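Local coordinates for protein polyhedrin (Operophtera brumata cypovirus 19, PDB 5A99) that forms the microcrystalline polyhedra of an insect cypovirus, occlusion bodies that probably embed virus particles and protect them outside the host, at residues S31-H36 with V189-R194; Q52-I57 with L212-D217; V109-I114 with G172-I177; V124-N129 with I185-Q190. All blocks are in the same frame, centred on the assembly; numbering follows the deposited sequence.

Contact 1. Residues S31-H36 with V189-R194; sequences SYIYAH and VQRANR
Ile33 and Arg191 mark the closest approach of the two backbones, 6.4 Å between their CA atoms, and the gap widens to 7.8 Å between CA of Ala35 and CA of Val189. The segments run in opposite senses, but at this spacing they pack through side chains instead of pairing as strands. Ile33 and Arg191 share most of the burial. With CG1 of Ile33 tucked over its own main chain (chi1 54°), CD1 is pushed onto the opposite backbone and rests 3.4 Å from Arg191 N, while the other branch, CG2, meets Arg191 CB at 3.8 Å. That same CG2 lies over one face of the Arg191 guanidinium. The arginine chain is bent at chi3 (35°), which turns the head back toward the start of segment 31-36, where Ser31 O lies near the edge of the group, 2.9 Å from NH2. Arg191 NE bonds to Pro54 O and NH1 to Gln26 O, two carbonyls that fix how the head is turned. Further along, Ala35 CB and Val189 CG1 make a lighter apolar touch at 4.3 Å. Ser31 OG has its own bond to Ser28 O. The two strands belong to different sheets: 33-40 pairs with 46-53 and 110-116, whereas 184-190 runs between 56-61 and 125-129. Ile57 of strand 56-61 packs on Ile33, Ala35 and Val189 together, so the contact lies at the buried interface where one sheet covers the other.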
# COMPACT_ATOMS: atom_id res chain seq x y z
N SER A 31 -16.56 0.38 -15.19
CA SER A 31 -16.51 1.79 -14.84
C SER A 31 -15.89 1.88 -13.45
O SER A 31 -15.49 0.87 -12.87
CB SER A 31 -17.91 2.42 -14.86
OG SER A 31 -18.71 1.99 -13.78
N TYR A 32 -15.84 3.09 -12.90
CA TYR A 32 -15.21 3.28 -11.61
C TYR A 32 -16.19 3.62 -10.48
O TYR A 32 -17.26 4.20 -10.69
CB TYR A 32 -14.17 4.39 -11.70
CG TYR A 32 -12.86 3.88 -12.24
CD1 TYR A 32 -12.65 3.78 -13.61
CD2 TYR A 32 -11.84 3.48 -11.39
CE1 TYR A 32 -11.46 3.30 -14.11
CE2 TYR A 32 -10.65 3.01 -11.88
CZ TYR A 32 -10.47 2.92 -13.25
OH TYR A 32 -9.30 2.46 -13.77
N ILE A 33 -15.80 3.23 -9.27
CA ILE A 33 -16.40 3.82 -8.09
C ILE A 33 -15.33 4.72 -7.50
O ILE A 33 -14.12 4.48 -7.65
CB ILE A 33 -16.91 2.78 -7.06
CG1 ILE A 33 -15.81 1.79 -6.68
CG2 ILE A 33 -18.11 2.04 -7.60
CD1 ILE A 33 -16.23 0.81 -5.60
N TYR A 34 -15.79 5.79 -6.86
CA TYR A 34 -14.90 6.82 -6.36
C TYR A 34 -15.18 7.09 -4.89
O TYR A 34 -16.34 7.05 -4.44
CB TYR A 34 -15.05 8.12 -7.17
CG TYR A 34 -14.72 7.97 -8.62
CD1 TYR A 34 -13.40 7.98 -9.06
CD2 TYR A 34 -15.72 7.79 -9.57
CE1 TYR A 34 -13.09 7.83 -10.38
CE2 TYR A 34 -15.42 7.64 -10.90
CZ TYR A 34 -14.10 7.67 -11.30
OH TYR A 34 -13.81 7.52 -12.63
N ALA A 35 -14.10 7.35 -4.17
CA ALA A 35 -14.16 7.73 -2.77
C ALA A 35 -13.22 8.91 -2.55
O ALA A 35 -12.00 8.80 -2.74
CB ALA A 35 -13.77 6.55 -1.89
N HIS A 36 -13.79 10.05 -2.16
CA HIS A 36 -13.02 11.26 -1.90
C HIS A 36 -12.99 11.55 -0.42
O HIS A 36 -14.02 11.58 0.24
CB HIS A 36 -13.64 12.46 -2.60
CG HIS A 36 -13.27 12.58 -4.04
ND1 HIS A 36 -14.06 12.07 -5.05
CD2 HIS A 36 -12.22 13.18 -4.65
CE1 HIS A 36 -13.50 12.34 -6.22
NE2 HIS A 36 -12.38 13.00 -6.01
N VAL A 189 -15.56 0.85 0.49
CA VAL A 189 -16.78 0.80 -0.27
C VAL A 189 -16.55 -0.09 -1.49
O VAL A 189 -15.47 -0.07 -2.08
CB VAL A 189 -17.23 2.22 -0.69
CG1 VAL A 189 -16.13 2.96 -1.42
CG2 VAL A 189 -18.49 2.14 -1.55
N GLN A 190 -17.57 -0.87 -1.86
CA GLN A 190 -17.51 -1.70 -3.06
C GLN A 190 -18.64 -1.29 -3.99
O GLN A 190 -19.61 -0.64 -3.56
CB GLN A 190 -17.62 -3.19 -2.71
CG GLN A 190 -18.96 -3.58 -2.14
CD GLN A 190 -19.14 -5.09 -1.98
OE1 GLN A 190 -18.24 -5.89 -2.27
NE2 GLN A 190 -20.33 -5.49 -1.53
N ARG A 191 -18.54 -1.68 -5.26
CA ARG A 191 -19.62 -1.42 -6.19
C ARG A 191 -20.77 -2.35 -5.86
O ARG A 191 -20.55 -3.46 -5.36
CB ARG A 191 -19.19 -1.59 -7.66
CG ARG A 191 -19.30 -3.00 -8.23
CD ARG A 191 -19.21 -3.03 -9.78
NE ARG A 191 -18.31 -2.02 -10.32
CZ ARG A 191 -18.71 -0.92 -10.96
NH1 ARG A 191 -20.00 -0.68 -11.15
NH2 ARG A 191 -17.82 -0.05 -11.40
N ALA A 192 -21.98 -1.90 -6.15
CA ALA A 192 -23.18 -2.68 -5.93
C ALA A 192 -23.19 -3.94 -6.79
O ALA A 192 -22.89 -3.90 -7.98
CB ALA A 192 -24.42 -1.84 -6.24
N ASN A 193 -23.55 -5.07 -6.18
CA ASN A 193 -23.85 -6.26 -6.96
C ASN A 193 -25.17 -6.86 -6.50
O ASN A 193 -25.28 -7.40 -5.40
CB ASN A 193 -22.72 -7.28 -6.87
CG ASN A 193 -22.93 -8.44 -7.82
OD1 ASN A 193 -23.97 -8.54 -8.47
ND2 ASN A 193 -21.93 -9.32 -7.92
N ARG A 194 -26.18 -6.73 -7.35
CA ARG A 194 -27.54 -7.13 -7.01
C ARG A 194 -27.83 -8.54 -7.50
O ARG A 194 -28.90 -9.10 -7.20
CB ARG A 194 -28.53 -6.15 -7.62
CG ARG A 194 -28.27 -4.71 -7.22
CD ARG A 194 -28.90 -3.74 -8.18
NE ARG A 194 -28.63 -2.35 -7.82
CZ ARG A 194 -27.57 -1.65 -8.24
NH1 ARG A 194 -26.67 -2.22 -9.04
NH2 ARG A 194 -27.41 -0.40 -7.87

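Contact 2. Residues Q52-I57 with L212-D217; sequences QNPRII and LNDSPD
Gln52 and Ser215 make the tight end of this contact. The amide NE2 donates to Ser215 OG over 3.0 Å in a fairly straight bond (160°), with the hydroxyl close to the amide plane, and CG of Gln52 presses on Ser215 CB. From CG the extended glutamine chain runs alongside the serine; its OE1 accepts from Arg50 NE, and NE2 also reaches Asn133 O of the second subunit. Ser215 OG in turn donates to OD1 of Asp214 over 2.6 Å, on the anti side of the carboxylate. Pro54 closes this end, its CD 3.7 Å from Asp214 CG. The carboxylate is gripped from outside too, by Arg211, by Tyr32 and by Arg127 of the second subunit, surroundings that would favour its charged form. Between strands 46-53 and 56-61 the chain turns on Asn53 in an Asx turn: OD1 accepts from Arg55 N at 2.8 Å and from Ile56 N at 2.9 Å, the two donors arriving from opposite faces of the amide, while ND2 is held by Arg211 O. This side-chain carbonyl fixes the bend that carries the chain from one sheet into the other. Although the side chains of Gln52 and Ser215 touch, water spaces their main chains. One molecule accepts from Asn53 ND2 and Ser215 N; another accepts from Gln52 N and lies 2.9 Å from Ser215 O. A third sits between Ile56 O and Leu212 O. At the far end Ile56 CG2 and Leu212 CD1 lie side by side at 3.8 Å, and Leu212 goes on to meet Leu212 of both other subunits.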
# COMPACT_ATOMS: atom_id res chain seq x y z
N GLN A 52 -9.91 5.30 -6.01
CA GLN A 52 -10.78 4.81 -7.06
C GLN A 52 -10.40 3.39 -7.46
O GLN A 52 -9.24 2.98 -7.37
CB GLN A 52 -10.73 5.73 -8.28
CG GLN A 52 -9.43 5.66 -9.05
CD GLN A 52 -9.31 6.74 -10.12
OE1 GLN A 52 -9.80 7.86 -9.96
NE2 GLN A 52 -8.64 6.41 -11.23
N ASN A 53 -11.40 2.66 -7.95
CA ASN A 53 -11.22 1.29 -8.34
C ASN A 53 -12.43 0.82 -9.15
O ASN A 53 -13.55 1.29 -8.93
CB ASN A 53 -11.04 0.42 -7.09
CG ASN A 53 -10.53 -0.97 -7.42
OD1 ASN A 53 -11.31 -1.91 -7.63
ND2 ASN A 53 -9.21 -1.12 -7.45
N PRO A 54 -12.21 -0.10 -10.09
CA PRO A 54 -13.39 -0.55 -10.83
C PRO A 54 -14.35 -1.37 -9.98
O PRO A 54 -15.51 -1.51 -10.36
CB PRO A 54 -12.80 -1.40 -11.98
CG PRO A 54 -11.38 -1.64 -11.63
CD PRO A 54 -10.99 -0.84 -10.45
N ARG A 55 -13.89 -1.86 -8.83
CA ARG A 55 -14.68 -2.82 -8.06
C ARG A 55 -14.73 -2.59 -6.55
O ARG A 55 -15.80 -2.66 -5.95
CB ARG A 55 -14.14 -4.23 -8.30
CG ARG A 55 -14.44 -4.76 -9.68
CD ARG A 55 -13.95 -6.18 -9.81
NE ARG A 55 -14.25 -6.74 -11.12
CZ ARG A 55 -14.27 -8.04 -11.39
NH1 ARG A 55 -14.00 -8.93 -10.43
NH2 ARG A 55 -14.56 -8.45 -12.62
N ILE A 56 -13.58 -2.34 -5.94
CA ILE A 56 -13.50 -2.35 -4.49
C ILE A 56 -12.45 -1.38 -3.97
O ILE A 56 -11.36 -1.25 -4.53
CB ILE A 56 -13.24 -3.80 -3.95
CG1 ILE A 56 -13.37 -3.84 -2.42
CG2 ILE A 56 -11.88 -4.33 -4.42
CD1 ILE A 56 -13.28 -5.26 -1.82
N ILE A 57 -12.80 -0.68 -2.90
CA ILE A 57 -11.92 0.29 -2.30
C ILE A 57 -11.83 0.03 -0.80
O ILE A 57 -12.85 0.05 -0.11
CB ILE A 57 -12.43 1.74 -2.57
CG1 ILE A 57 -12.35 2.08 -4.06
CG2 ILE A 57 -11.64 2.77 -1.75
CD1 ILE A 57 -12.85 3.49 -4.41
N LEU A 212 -6.53 -4.69 -7.84
CA LEU A 212 -6.74 -4.25 -6.46
C LEU A 212 -6.10 -2.88 -6.25
O LEU A 212 -6.63 -2.02 -5.54
CB LEU A 212 -6.16 -5.29 -5.50
CG LEU A 212 -6.80 -5.38 -4.11
CD1 LEU A 212 -8.29 -5.62 -4.23
CD2 LEU A 212 -6.13 -6.47 -3.27
N ASN A 213 -4.94 -2.69 -6.87
CA ASN A 213 -4.25 -1.40 -6.88
C ASN A 213 -4.30 -0.77 -8.27
O ASN A 213 -3.31 -0.26 -8.78
CB ASN A 213 -2.80 -1.59 -6.46
CG ASN A 213 -2.68 -2.20 -5.08
OD1 ASN A 213 -3.34 -1.77 -4.13
ND2 ASN A 213 -1.82 -3.21 -4.96
N ASP A 214 -5.49 -0.84 -8.87
CA ASP A 214 -5.75 -0.31 -10.20
C ASP A 214 -5.24 1.11 -10.40
O ASP A 214 -4.61 1.43 -11.41
CB ASP A 214 -7.26 -0.35 -10.44
CG ASP A 214 -7.65 0.25 -11.76
OD1 ASP A 214 -7.82 1.48 -11.80
OD2 ASP A 214 -7.77 -0.50 -12.75
N SER A 215 -5.49 1.98 -9.43
CA SER A 215 -5.17 3.39 -9.56
C SER A 215 -4.54 3.87 -8.28
O SER A 215 -4.96 3.46 -7.19
CB SER A 215 -6.44 4.21 -9.80
OG SER A 215 -7.06 3.85 -11.02
N PRO A 216 -3.53 4.74 -8.38
CA PRO A 216 -2.98 5.24 -7.12
C PRO A 216 -3.94 6.24 -6.51
O PRO A 216 -4.77 6.79 -7.25
CB PRO A 216 -1.68 5.93 -7.56
CG PRO A 216 -1.98 6.43 -8.92
CD PRO A 216 -2.92 5.41 -9.55
N ASP A 217 -3.87 6.45 -5.20
CA ASP A 217 -4.66 7.52 -4.60
C ASP A 217 -4.12 8.83 -5.13
O ASP A 217 -2.91 9.02 -5.24
CB ASP A 217 -4.58 7.50 -3.07
CG ASP A 217 -5.32 6.32 -2.45
OD1 ASP A 217 -6.14 5.67 -3.15
OD2 ASP A 217 -5.11 6.06 -1.25
O HOH W 1 -6.99 4.70 -5.53
O HOH W 2 -7.40 1.14 -7.15
O HOH W 3 -8.84 -0.53 -4.49

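Contact 3. Residues V109-I114 with G172-I177; sequences VSFQFI and GKFDGI
Phe111 and Gly172 form a hydrogen-bonded antiparallel pair, with Phe111 N donating to Gly172 O at 2.9 Å and Gly172 N returning a longer bond to Phe111 O at 3.2 Å. The phenylalanine side chain shows how a ring can use the bare backbone of a glycine as its seat. Its CB begins against another ring, 3.7 Å from CZ of Phe174. A chi1 of 73° then swings the ring across the neighbouring strand. CG and CD2 pass by Gly172 O, and CD2 also meets Phe174 CZ at 3.5 Å. On the other side of the ring CD1 and CE1 face Gly172 N, CE1 the nearer. CE2 rests 3.5 Å from Gly172 CA, and at the tip CZ stands 3.5 Å from Gly172 N, which lies over one face. The Phe111 and Phe174 ring planes are inclined at 44°, the Phe111 and Phe174 ring centroids 5.3 Å apart. Just beyond the strand end Phe174 N donates to Val109 O at 3.0 Å, which ties the start of this turn to the neighbouring strand. Ser110 and Lys173 turn to the opposite, more solvent-exposed face, whereas Phe111 runs on to the rings of Phe126 and Phe179. The pairing joins strands 110-116 and 164-173 of the six-stranded antiparallel sheet. On its other side strand 110-116 has a classic beta bulge, Val109 and Ser110 opposite Tyr40, and strand 164-173 ends in an inverse gamma turn centred on Phe174.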
# COMPACT_ATOMS: atom_id res chain seq x y z
N VAL A 109 -9.39 20.84 9.99
CA VAL A 109 -10.48 21.30 10.83
C VAL A 109 -11.68 20.37 10.74
O VAL A 109 -12.37 20.10 11.72
CB VAL A 109 -10.92 22.71 10.41
CG1 VAL A 109 -12.04 23.21 11.29
CG2 VAL A 109 -9.74 23.65 10.45
N SER A 110 -11.92 19.87 9.53
CA SER A 110 -13.11 19.08 9.28
C SER A 110 -12.91 18.33 7.98
O SER A 110 -11.89 18.49 7.30
CB SER A 110 -14.35 19.97 9.21
OG SER A 110 -14.30 20.77 8.03
N PHE A 111 -13.90 17.51 7.64
CA PHE A 111 -13.79 16.67 6.46
C PHE A 111 -15.13 16.55 5.73
O PHE A 111 -16.21 16.80 6.29
CB PHE A 111 -13.34 15.26 6.88
CG PHE A 111 -14.41 14.47 7.58
CD1 PHE A 111 -15.35 13.75 6.85
CD2 PHE A 111 -14.51 14.46 8.97
CE1 PHE A 111 -16.36 13.05 7.49
CE2 PHE A 111 -15.52 13.74 9.61
CZ PHE A 111 -16.44 13.03 8.86
N GLN A 112 -15.05 16.18 4.45
CA GLN A 112 -16.21 15.69 3.72
C GLN A 112 -15.81 14.40 3.00
O GLN A 112 -14.80 14.35 2.30
CB GLN A 112 -16.75 16.73 2.72
CG GLN A 112 -17.81 16.16 1.77
CD GLN A 112 -18.57 17.22 0.96
OE1 GLN A 112 -19.60 16.92 0.36
NE2 GLN A 112 -18.04 18.43 0.91
N PHE A 113 -16.59 13.34 3.22
CA PHE A 113 -16.34 12.06 2.59
C PHE A 113 -17.43 11.82 1.55
O PHE A 113 -18.62 11.90 1.87
CB PHE A 113 -16.31 10.96 3.65
CG PHE A 113 -16.08 9.57 3.11
CD1 PHE A 113 -14.89 9.24 2.48
CD2 PHE A 113 -17.06 8.59 3.24
CE1 PHE A 113 -14.67 7.96 1.99
CE2 PHE A 113 -16.84 7.31 2.75
CZ PHE A 113 -15.64 7.00 2.13
N ILE A 114 -17.02 11.57 0.31
CA ILE A 114 -17.95 11.38 -0.80
C ILE A 114 -17.65 10.11 -1.57
O ILE A 114 -16.52 9.89 -2.02
CB ILE A 114 -17.92 12.57 -1.79
CG1 ILE A 114 -18.11 13.90 -1.05
CG2 ILE A 114 -19.01 12.41 -2.86
CD1 ILE A 114 -17.59 15.08 -1.80
N GLY A 172 -18.08 16.08 8.84
CA GLY A 172 -17.91 16.19 10.27
C GLY A 172 -16.71 17.04 10.64
O GLY A 172 -15.87 17.34 9.79
N LYS A 173 -16.65 17.42 11.92
CA LYS A 173 -15.56 18.23 12.45
C LYS A 173 -14.59 17.41 13.29
O LYS A 173 -15.00 16.56 14.10
CB LYS A 173 -16.12 19.37 13.30
CG LYS A 173 -16.90 20.44 12.53
CD LYS A 173 -17.28 21.60 13.46
CE LYS A 173 -18.11 22.66 12.76
NZ LYS A 173 -18.58 23.71 13.72
N PHE A 174 -13.30 17.68 13.13
CA PHE A 174 -12.30 17.09 14.01
C PHE A 174 -12.12 17.98 15.24
O PHE A 174 -11.02 18.51 15.48
CB PHE A 174 -10.96 16.92 13.29
CG PHE A 174 -11.03 16.11 12.03
CD1 PHE A 174 -11.25 14.73 12.08
CD2 PHE A 174 -10.84 16.71 10.80
CE1 PHE A 174 -11.29 13.99 10.93
CE2 PHE A 174 -10.87 15.97 9.65
CZ PHE A 174 -11.10 14.61 9.71
N ASP A 175 -13.19 18.16 16.00
CA ASP A 175 -13.13 18.97 17.21
C ASP A 175 -13.27 18.10 18.48
O ASP A 175 -13.52 18.62 19.57
CB ASP A 175 -14.21 20.06 17.19
CG ASP A 175 -15.62 19.51 17.06
OD1 ASP A 175 -15.81 18.28 17.21
OD2 ASP A 175 -16.54 20.31 16.80
N GLY A 176 -13.11 16.79 18.31
CA GLY A 176 -13.11 15.87 19.43
C GLY A 176 -14.47 15.54 20.04
O GLY A 176 -14.54 14.68 20.91
N ILE A 177 -15.53 16.21 19.59
CA ILE A 177 -16.86 16.00 20.17
C ILE A 177 -17.55 14.73 19.65
O ILE A 177 -18.07 13.95 20.44
CB ILE A 177 -17.81 17.22 19.95
CG1 ILE A 177 -17.29 18.44 20.73
CG2 ILE A 177 -19.24 16.89 20.38
CD1 ILE A 177 -18.09 19.70 20.50

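Contact 4. Residues V124-N129 with I185-Q190; sequences VWFRVN and ISFAVQ
Trp125 turns the CE3 edge of its indole to Ala188 and sets the CZ3-CH2 rim against Ser186 CB, with Ser186 O over one face. Beneath it run antiparallel strands 125-129 and 185-190, axes 4.7 Å apart at their closest, 179° between directions. With CG anti to the backbone N (chi1 172°), the ring reaches across the neighbouring strand: CH2 meets Ser186 CB at 3.7 Å and CE3 comes to 4.0 Å from Ala188 CB. The Arg127 guanidinium turns a face to CZ2, so the indole meets it edge-on, while Arg127 CB lies over the indole face. A water fits between arginine and serine, accepting from Arg127 NE and donating to Arg127 O and Ser186 OG. On the reverse face Phe126 sets CD1 against Phe187 CB at 3.8 Å and CE1 against Ile185 CG2 at 3.9 Å, and Val128 lies beside Ile185. Val124 CG2 separately meets Val189 CG2. Phe113 of the larger sheet stacks on Phe126 and meets Phe187 at about 45°. On the indole side the third subunit docks: its Tyr32 OH bonds Arg127 NH1, its Asp214 O bonds Ser186 OG, and its Arg211 makes a cation-pi contact with Trp125. This is a regular antiparallel strand pair of a beta sandwich, one face in the core, the other in the subunit interface.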
# COMPACT_ATOMS: atom_id res chain seq x y z
N VAL A 124 -20.62 0.94 2.58
CA VAL A 124 -19.94 2.19 2.88
C VAL A 124 -19.60 2.29 4.37
O VAL A 124 -20.49 2.35 5.22
CB VAL A 124 -20.75 3.42 2.43
CG1 VAL A 124 -20.03 4.67 2.84
CG2 VAL A 124 -20.96 3.39 0.92
N TRP A 125 -18.31 2.30 4.67
CA TRP A 125 -17.81 2.22 6.03
C TRP A 125 -16.74 3.28 6.22
O TRP A 125 -15.87 3.45 5.38
CB TRP A 125 -17.25 0.81 6.27
CG TRP A 125 -16.53 0.65 7.58
CD1 TRP A 125 -17.10 0.49 8.81
CD2 TRP A 125 -15.11 0.61 7.78
NE1 TRP A 125 -16.12 0.36 9.76
CE2 TRP A 125 -14.89 0.42 9.16
CE3 TRP A 125 -14.00 0.71 6.93
CZ2 TRP A 125 -13.62 0.34 9.72
CZ3 TRP A 125 -12.72 0.61 7.49
CH2 TRP A 125 -12.55 0.44 8.87
N PHE A 126 -16.81 4.00 7.33
CA PHE A 126 -15.97 5.17 7.52
C PHE A 126 -15.71 5.31 9.02
O PHE A 126 -16.64 5.37 9.81
CB PHE A 126 -16.68 6.41 6.95
CG PHE A 126 -15.90 7.67 7.08
CD1 PHE A 126 -14.94 8.02 6.14
CD2 PHE A 126 -16.13 8.53 8.15
CE1 PHE A 126 -14.22 9.19 6.28
CE2 PHE A 126 -15.41 9.70 8.29
CZ PHE A 126 -14.46 10.03 7.36
N ARG A 127 -14.43 5.35 9.41
CA ARG A 127 -14.07 5.36 10.83
C ARG A 127 -12.90 6.28 11.08
O ARG A 127 -11.81 6.08 10.53
CB ARG A 127 -13.72 3.94 11.31
CG ARG A 127 -13.44 3.82 12.82
CD ARG A 127 -12.96 2.44 13.16
NE ARG A 127 -11.69 2.17 12.49
CZ ARG A 127 -11.17 0.97 12.30
NH1 ARG A 127 -11.81 -0.11 12.74
NH2 ARG A 127 -10.00 0.83 11.68
N VAL A 128 -13.13 7.30 11.89
CA VAL A 128 -12.05 8.17 12.34
C VAL A 128 -11.57 7.65 13.69
O VAL A 128 -12.25 7.81 14.70
CB VAL A 128 -12.53 9.64 12.49
CG1 VAL A 128 -11.36 10.54 12.86
CG2 VAL A 128 -13.18 10.13 11.22
N ASN A 129 -10.43 6.98 13.69
CA ASN A 129 -9.80 6.61 14.95
C ASN A 129 -9.06 7.79 15.56
O ASN A 129 -8.82 8.80 14.89
CB ASN A 129 -8.82 5.46 14.74
CG ASN A 129 -9.48 4.10 14.82
OD1 ASN A 129 -10.66 3.98 15.15
ND2 ASN A 129 -8.71 3.06 14.53
N ILE A 185 -7.77 7.88 9.67
CA ILE A 185 -8.99 7.65 8.92
C ILE A 185 -8.95 6.39 8.07
O ILE A 185 -8.03 6.20 7.27
CB ILE A 185 -9.35 8.86 8.06
CG1 ILE A 185 -9.75 10.05 8.95
CG2 ILE A 185 -10.48 8.55 7.12
CD1 ILE A 185 -9.82 11.35 8.20
N SER A 186 -9.96 5.55 8.26
CA SER A 186 -10.16 4.32 7.48
C SER A 186 -11.53 4.35 6.78
O SER A 186 -12.52 4.80 7.36
CB SER A 186 -10.07 3.09 8.39
OG SER A 186 -8.88 3.13 9.17
N PHE A 187 -11.59 3.89 5.54
CA PHE A 187 -12.88 3.71 4.87
C PHE A 187 -12.85 2.59 3.82
O PHE A 187 -11.80 2.09 3.43
CB PHE A 187 -13.40 5.03 4.29
CG PHE A 187 -12.51 5.64 3.25
CD1 PHE A 187 -12.48 5.14 1.96
CD2 PHE A 187 -11.71 6.72 3.56
CE1 PHE A 187 -11.66 5.70 0.99
CE2 PHE A 187 -10.90 7.30 2.60
CZ PHE A 187 -10.87 6.78 1.32
N ALA A 188 -14.04 2.17 3.42
CA ALA A 188 -14.20 1.13 2.43
C ALA A 188 -15.52 1.30 1.73
O ALA A 188 -16.48 1.83 2.30
CB ALA A 188 -14.13 -0.22 3.06
N VAL A 189 -15.56 0.85 0.49
CA VAL A 189 -16.78 0.80 -0.27
C VAL A 189 -16.55 -0.09 -1.49
O VAL A 189 -15.47 -0.07 -2.08
CB VAL A 189 -17.23 2.22 -0.69
CG1 VAL A 189 -16.13 2.96 -1.42
CG2 VAL A 189 -18.49 2.14 -1.55
N GLN A 190 -17.57 -0.87 -1.86
CA GLN A 190 -17.51 -1.70 -3.06
C GLN A 190 -18.64 -1.29 -3.99
O GLN A 190 -19.61 -0.64 -3.56
CB GLN A 190 -17.62 -3.19 -2.71
CG GLN A 190 -18.96 -3.58 -2.14
CD GLN A 190 -19.14 -5.09 -1.98
OE1 GLN A 190 -18.24 -5.89 -2.27
NE2 GLN A 190 -20.33 -5.49 -1.53
O HOH W 4 -9.85 4.32 11.59

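Contacts 1, 2 and 4 are buried, whereas contact 3 is only partly so and meets no other subunit of the assembly. Contacts 3 and 4 are true strand pairings, one in each sheet; contact 1 packs the two sheets together by side chains, and contact 2 fixes the turn that links them, largely through polar groups and water. Strand 184-190 serves both contact 1 and contact 4, which share Val189 and Gln190. The aromatic residues of contact 3 meet those of contact 4 inside the sandwich, on the other side of strand 125-129 from the charges at the trimer interface, where contacts 2 and 4 of neighbouring subunits come together.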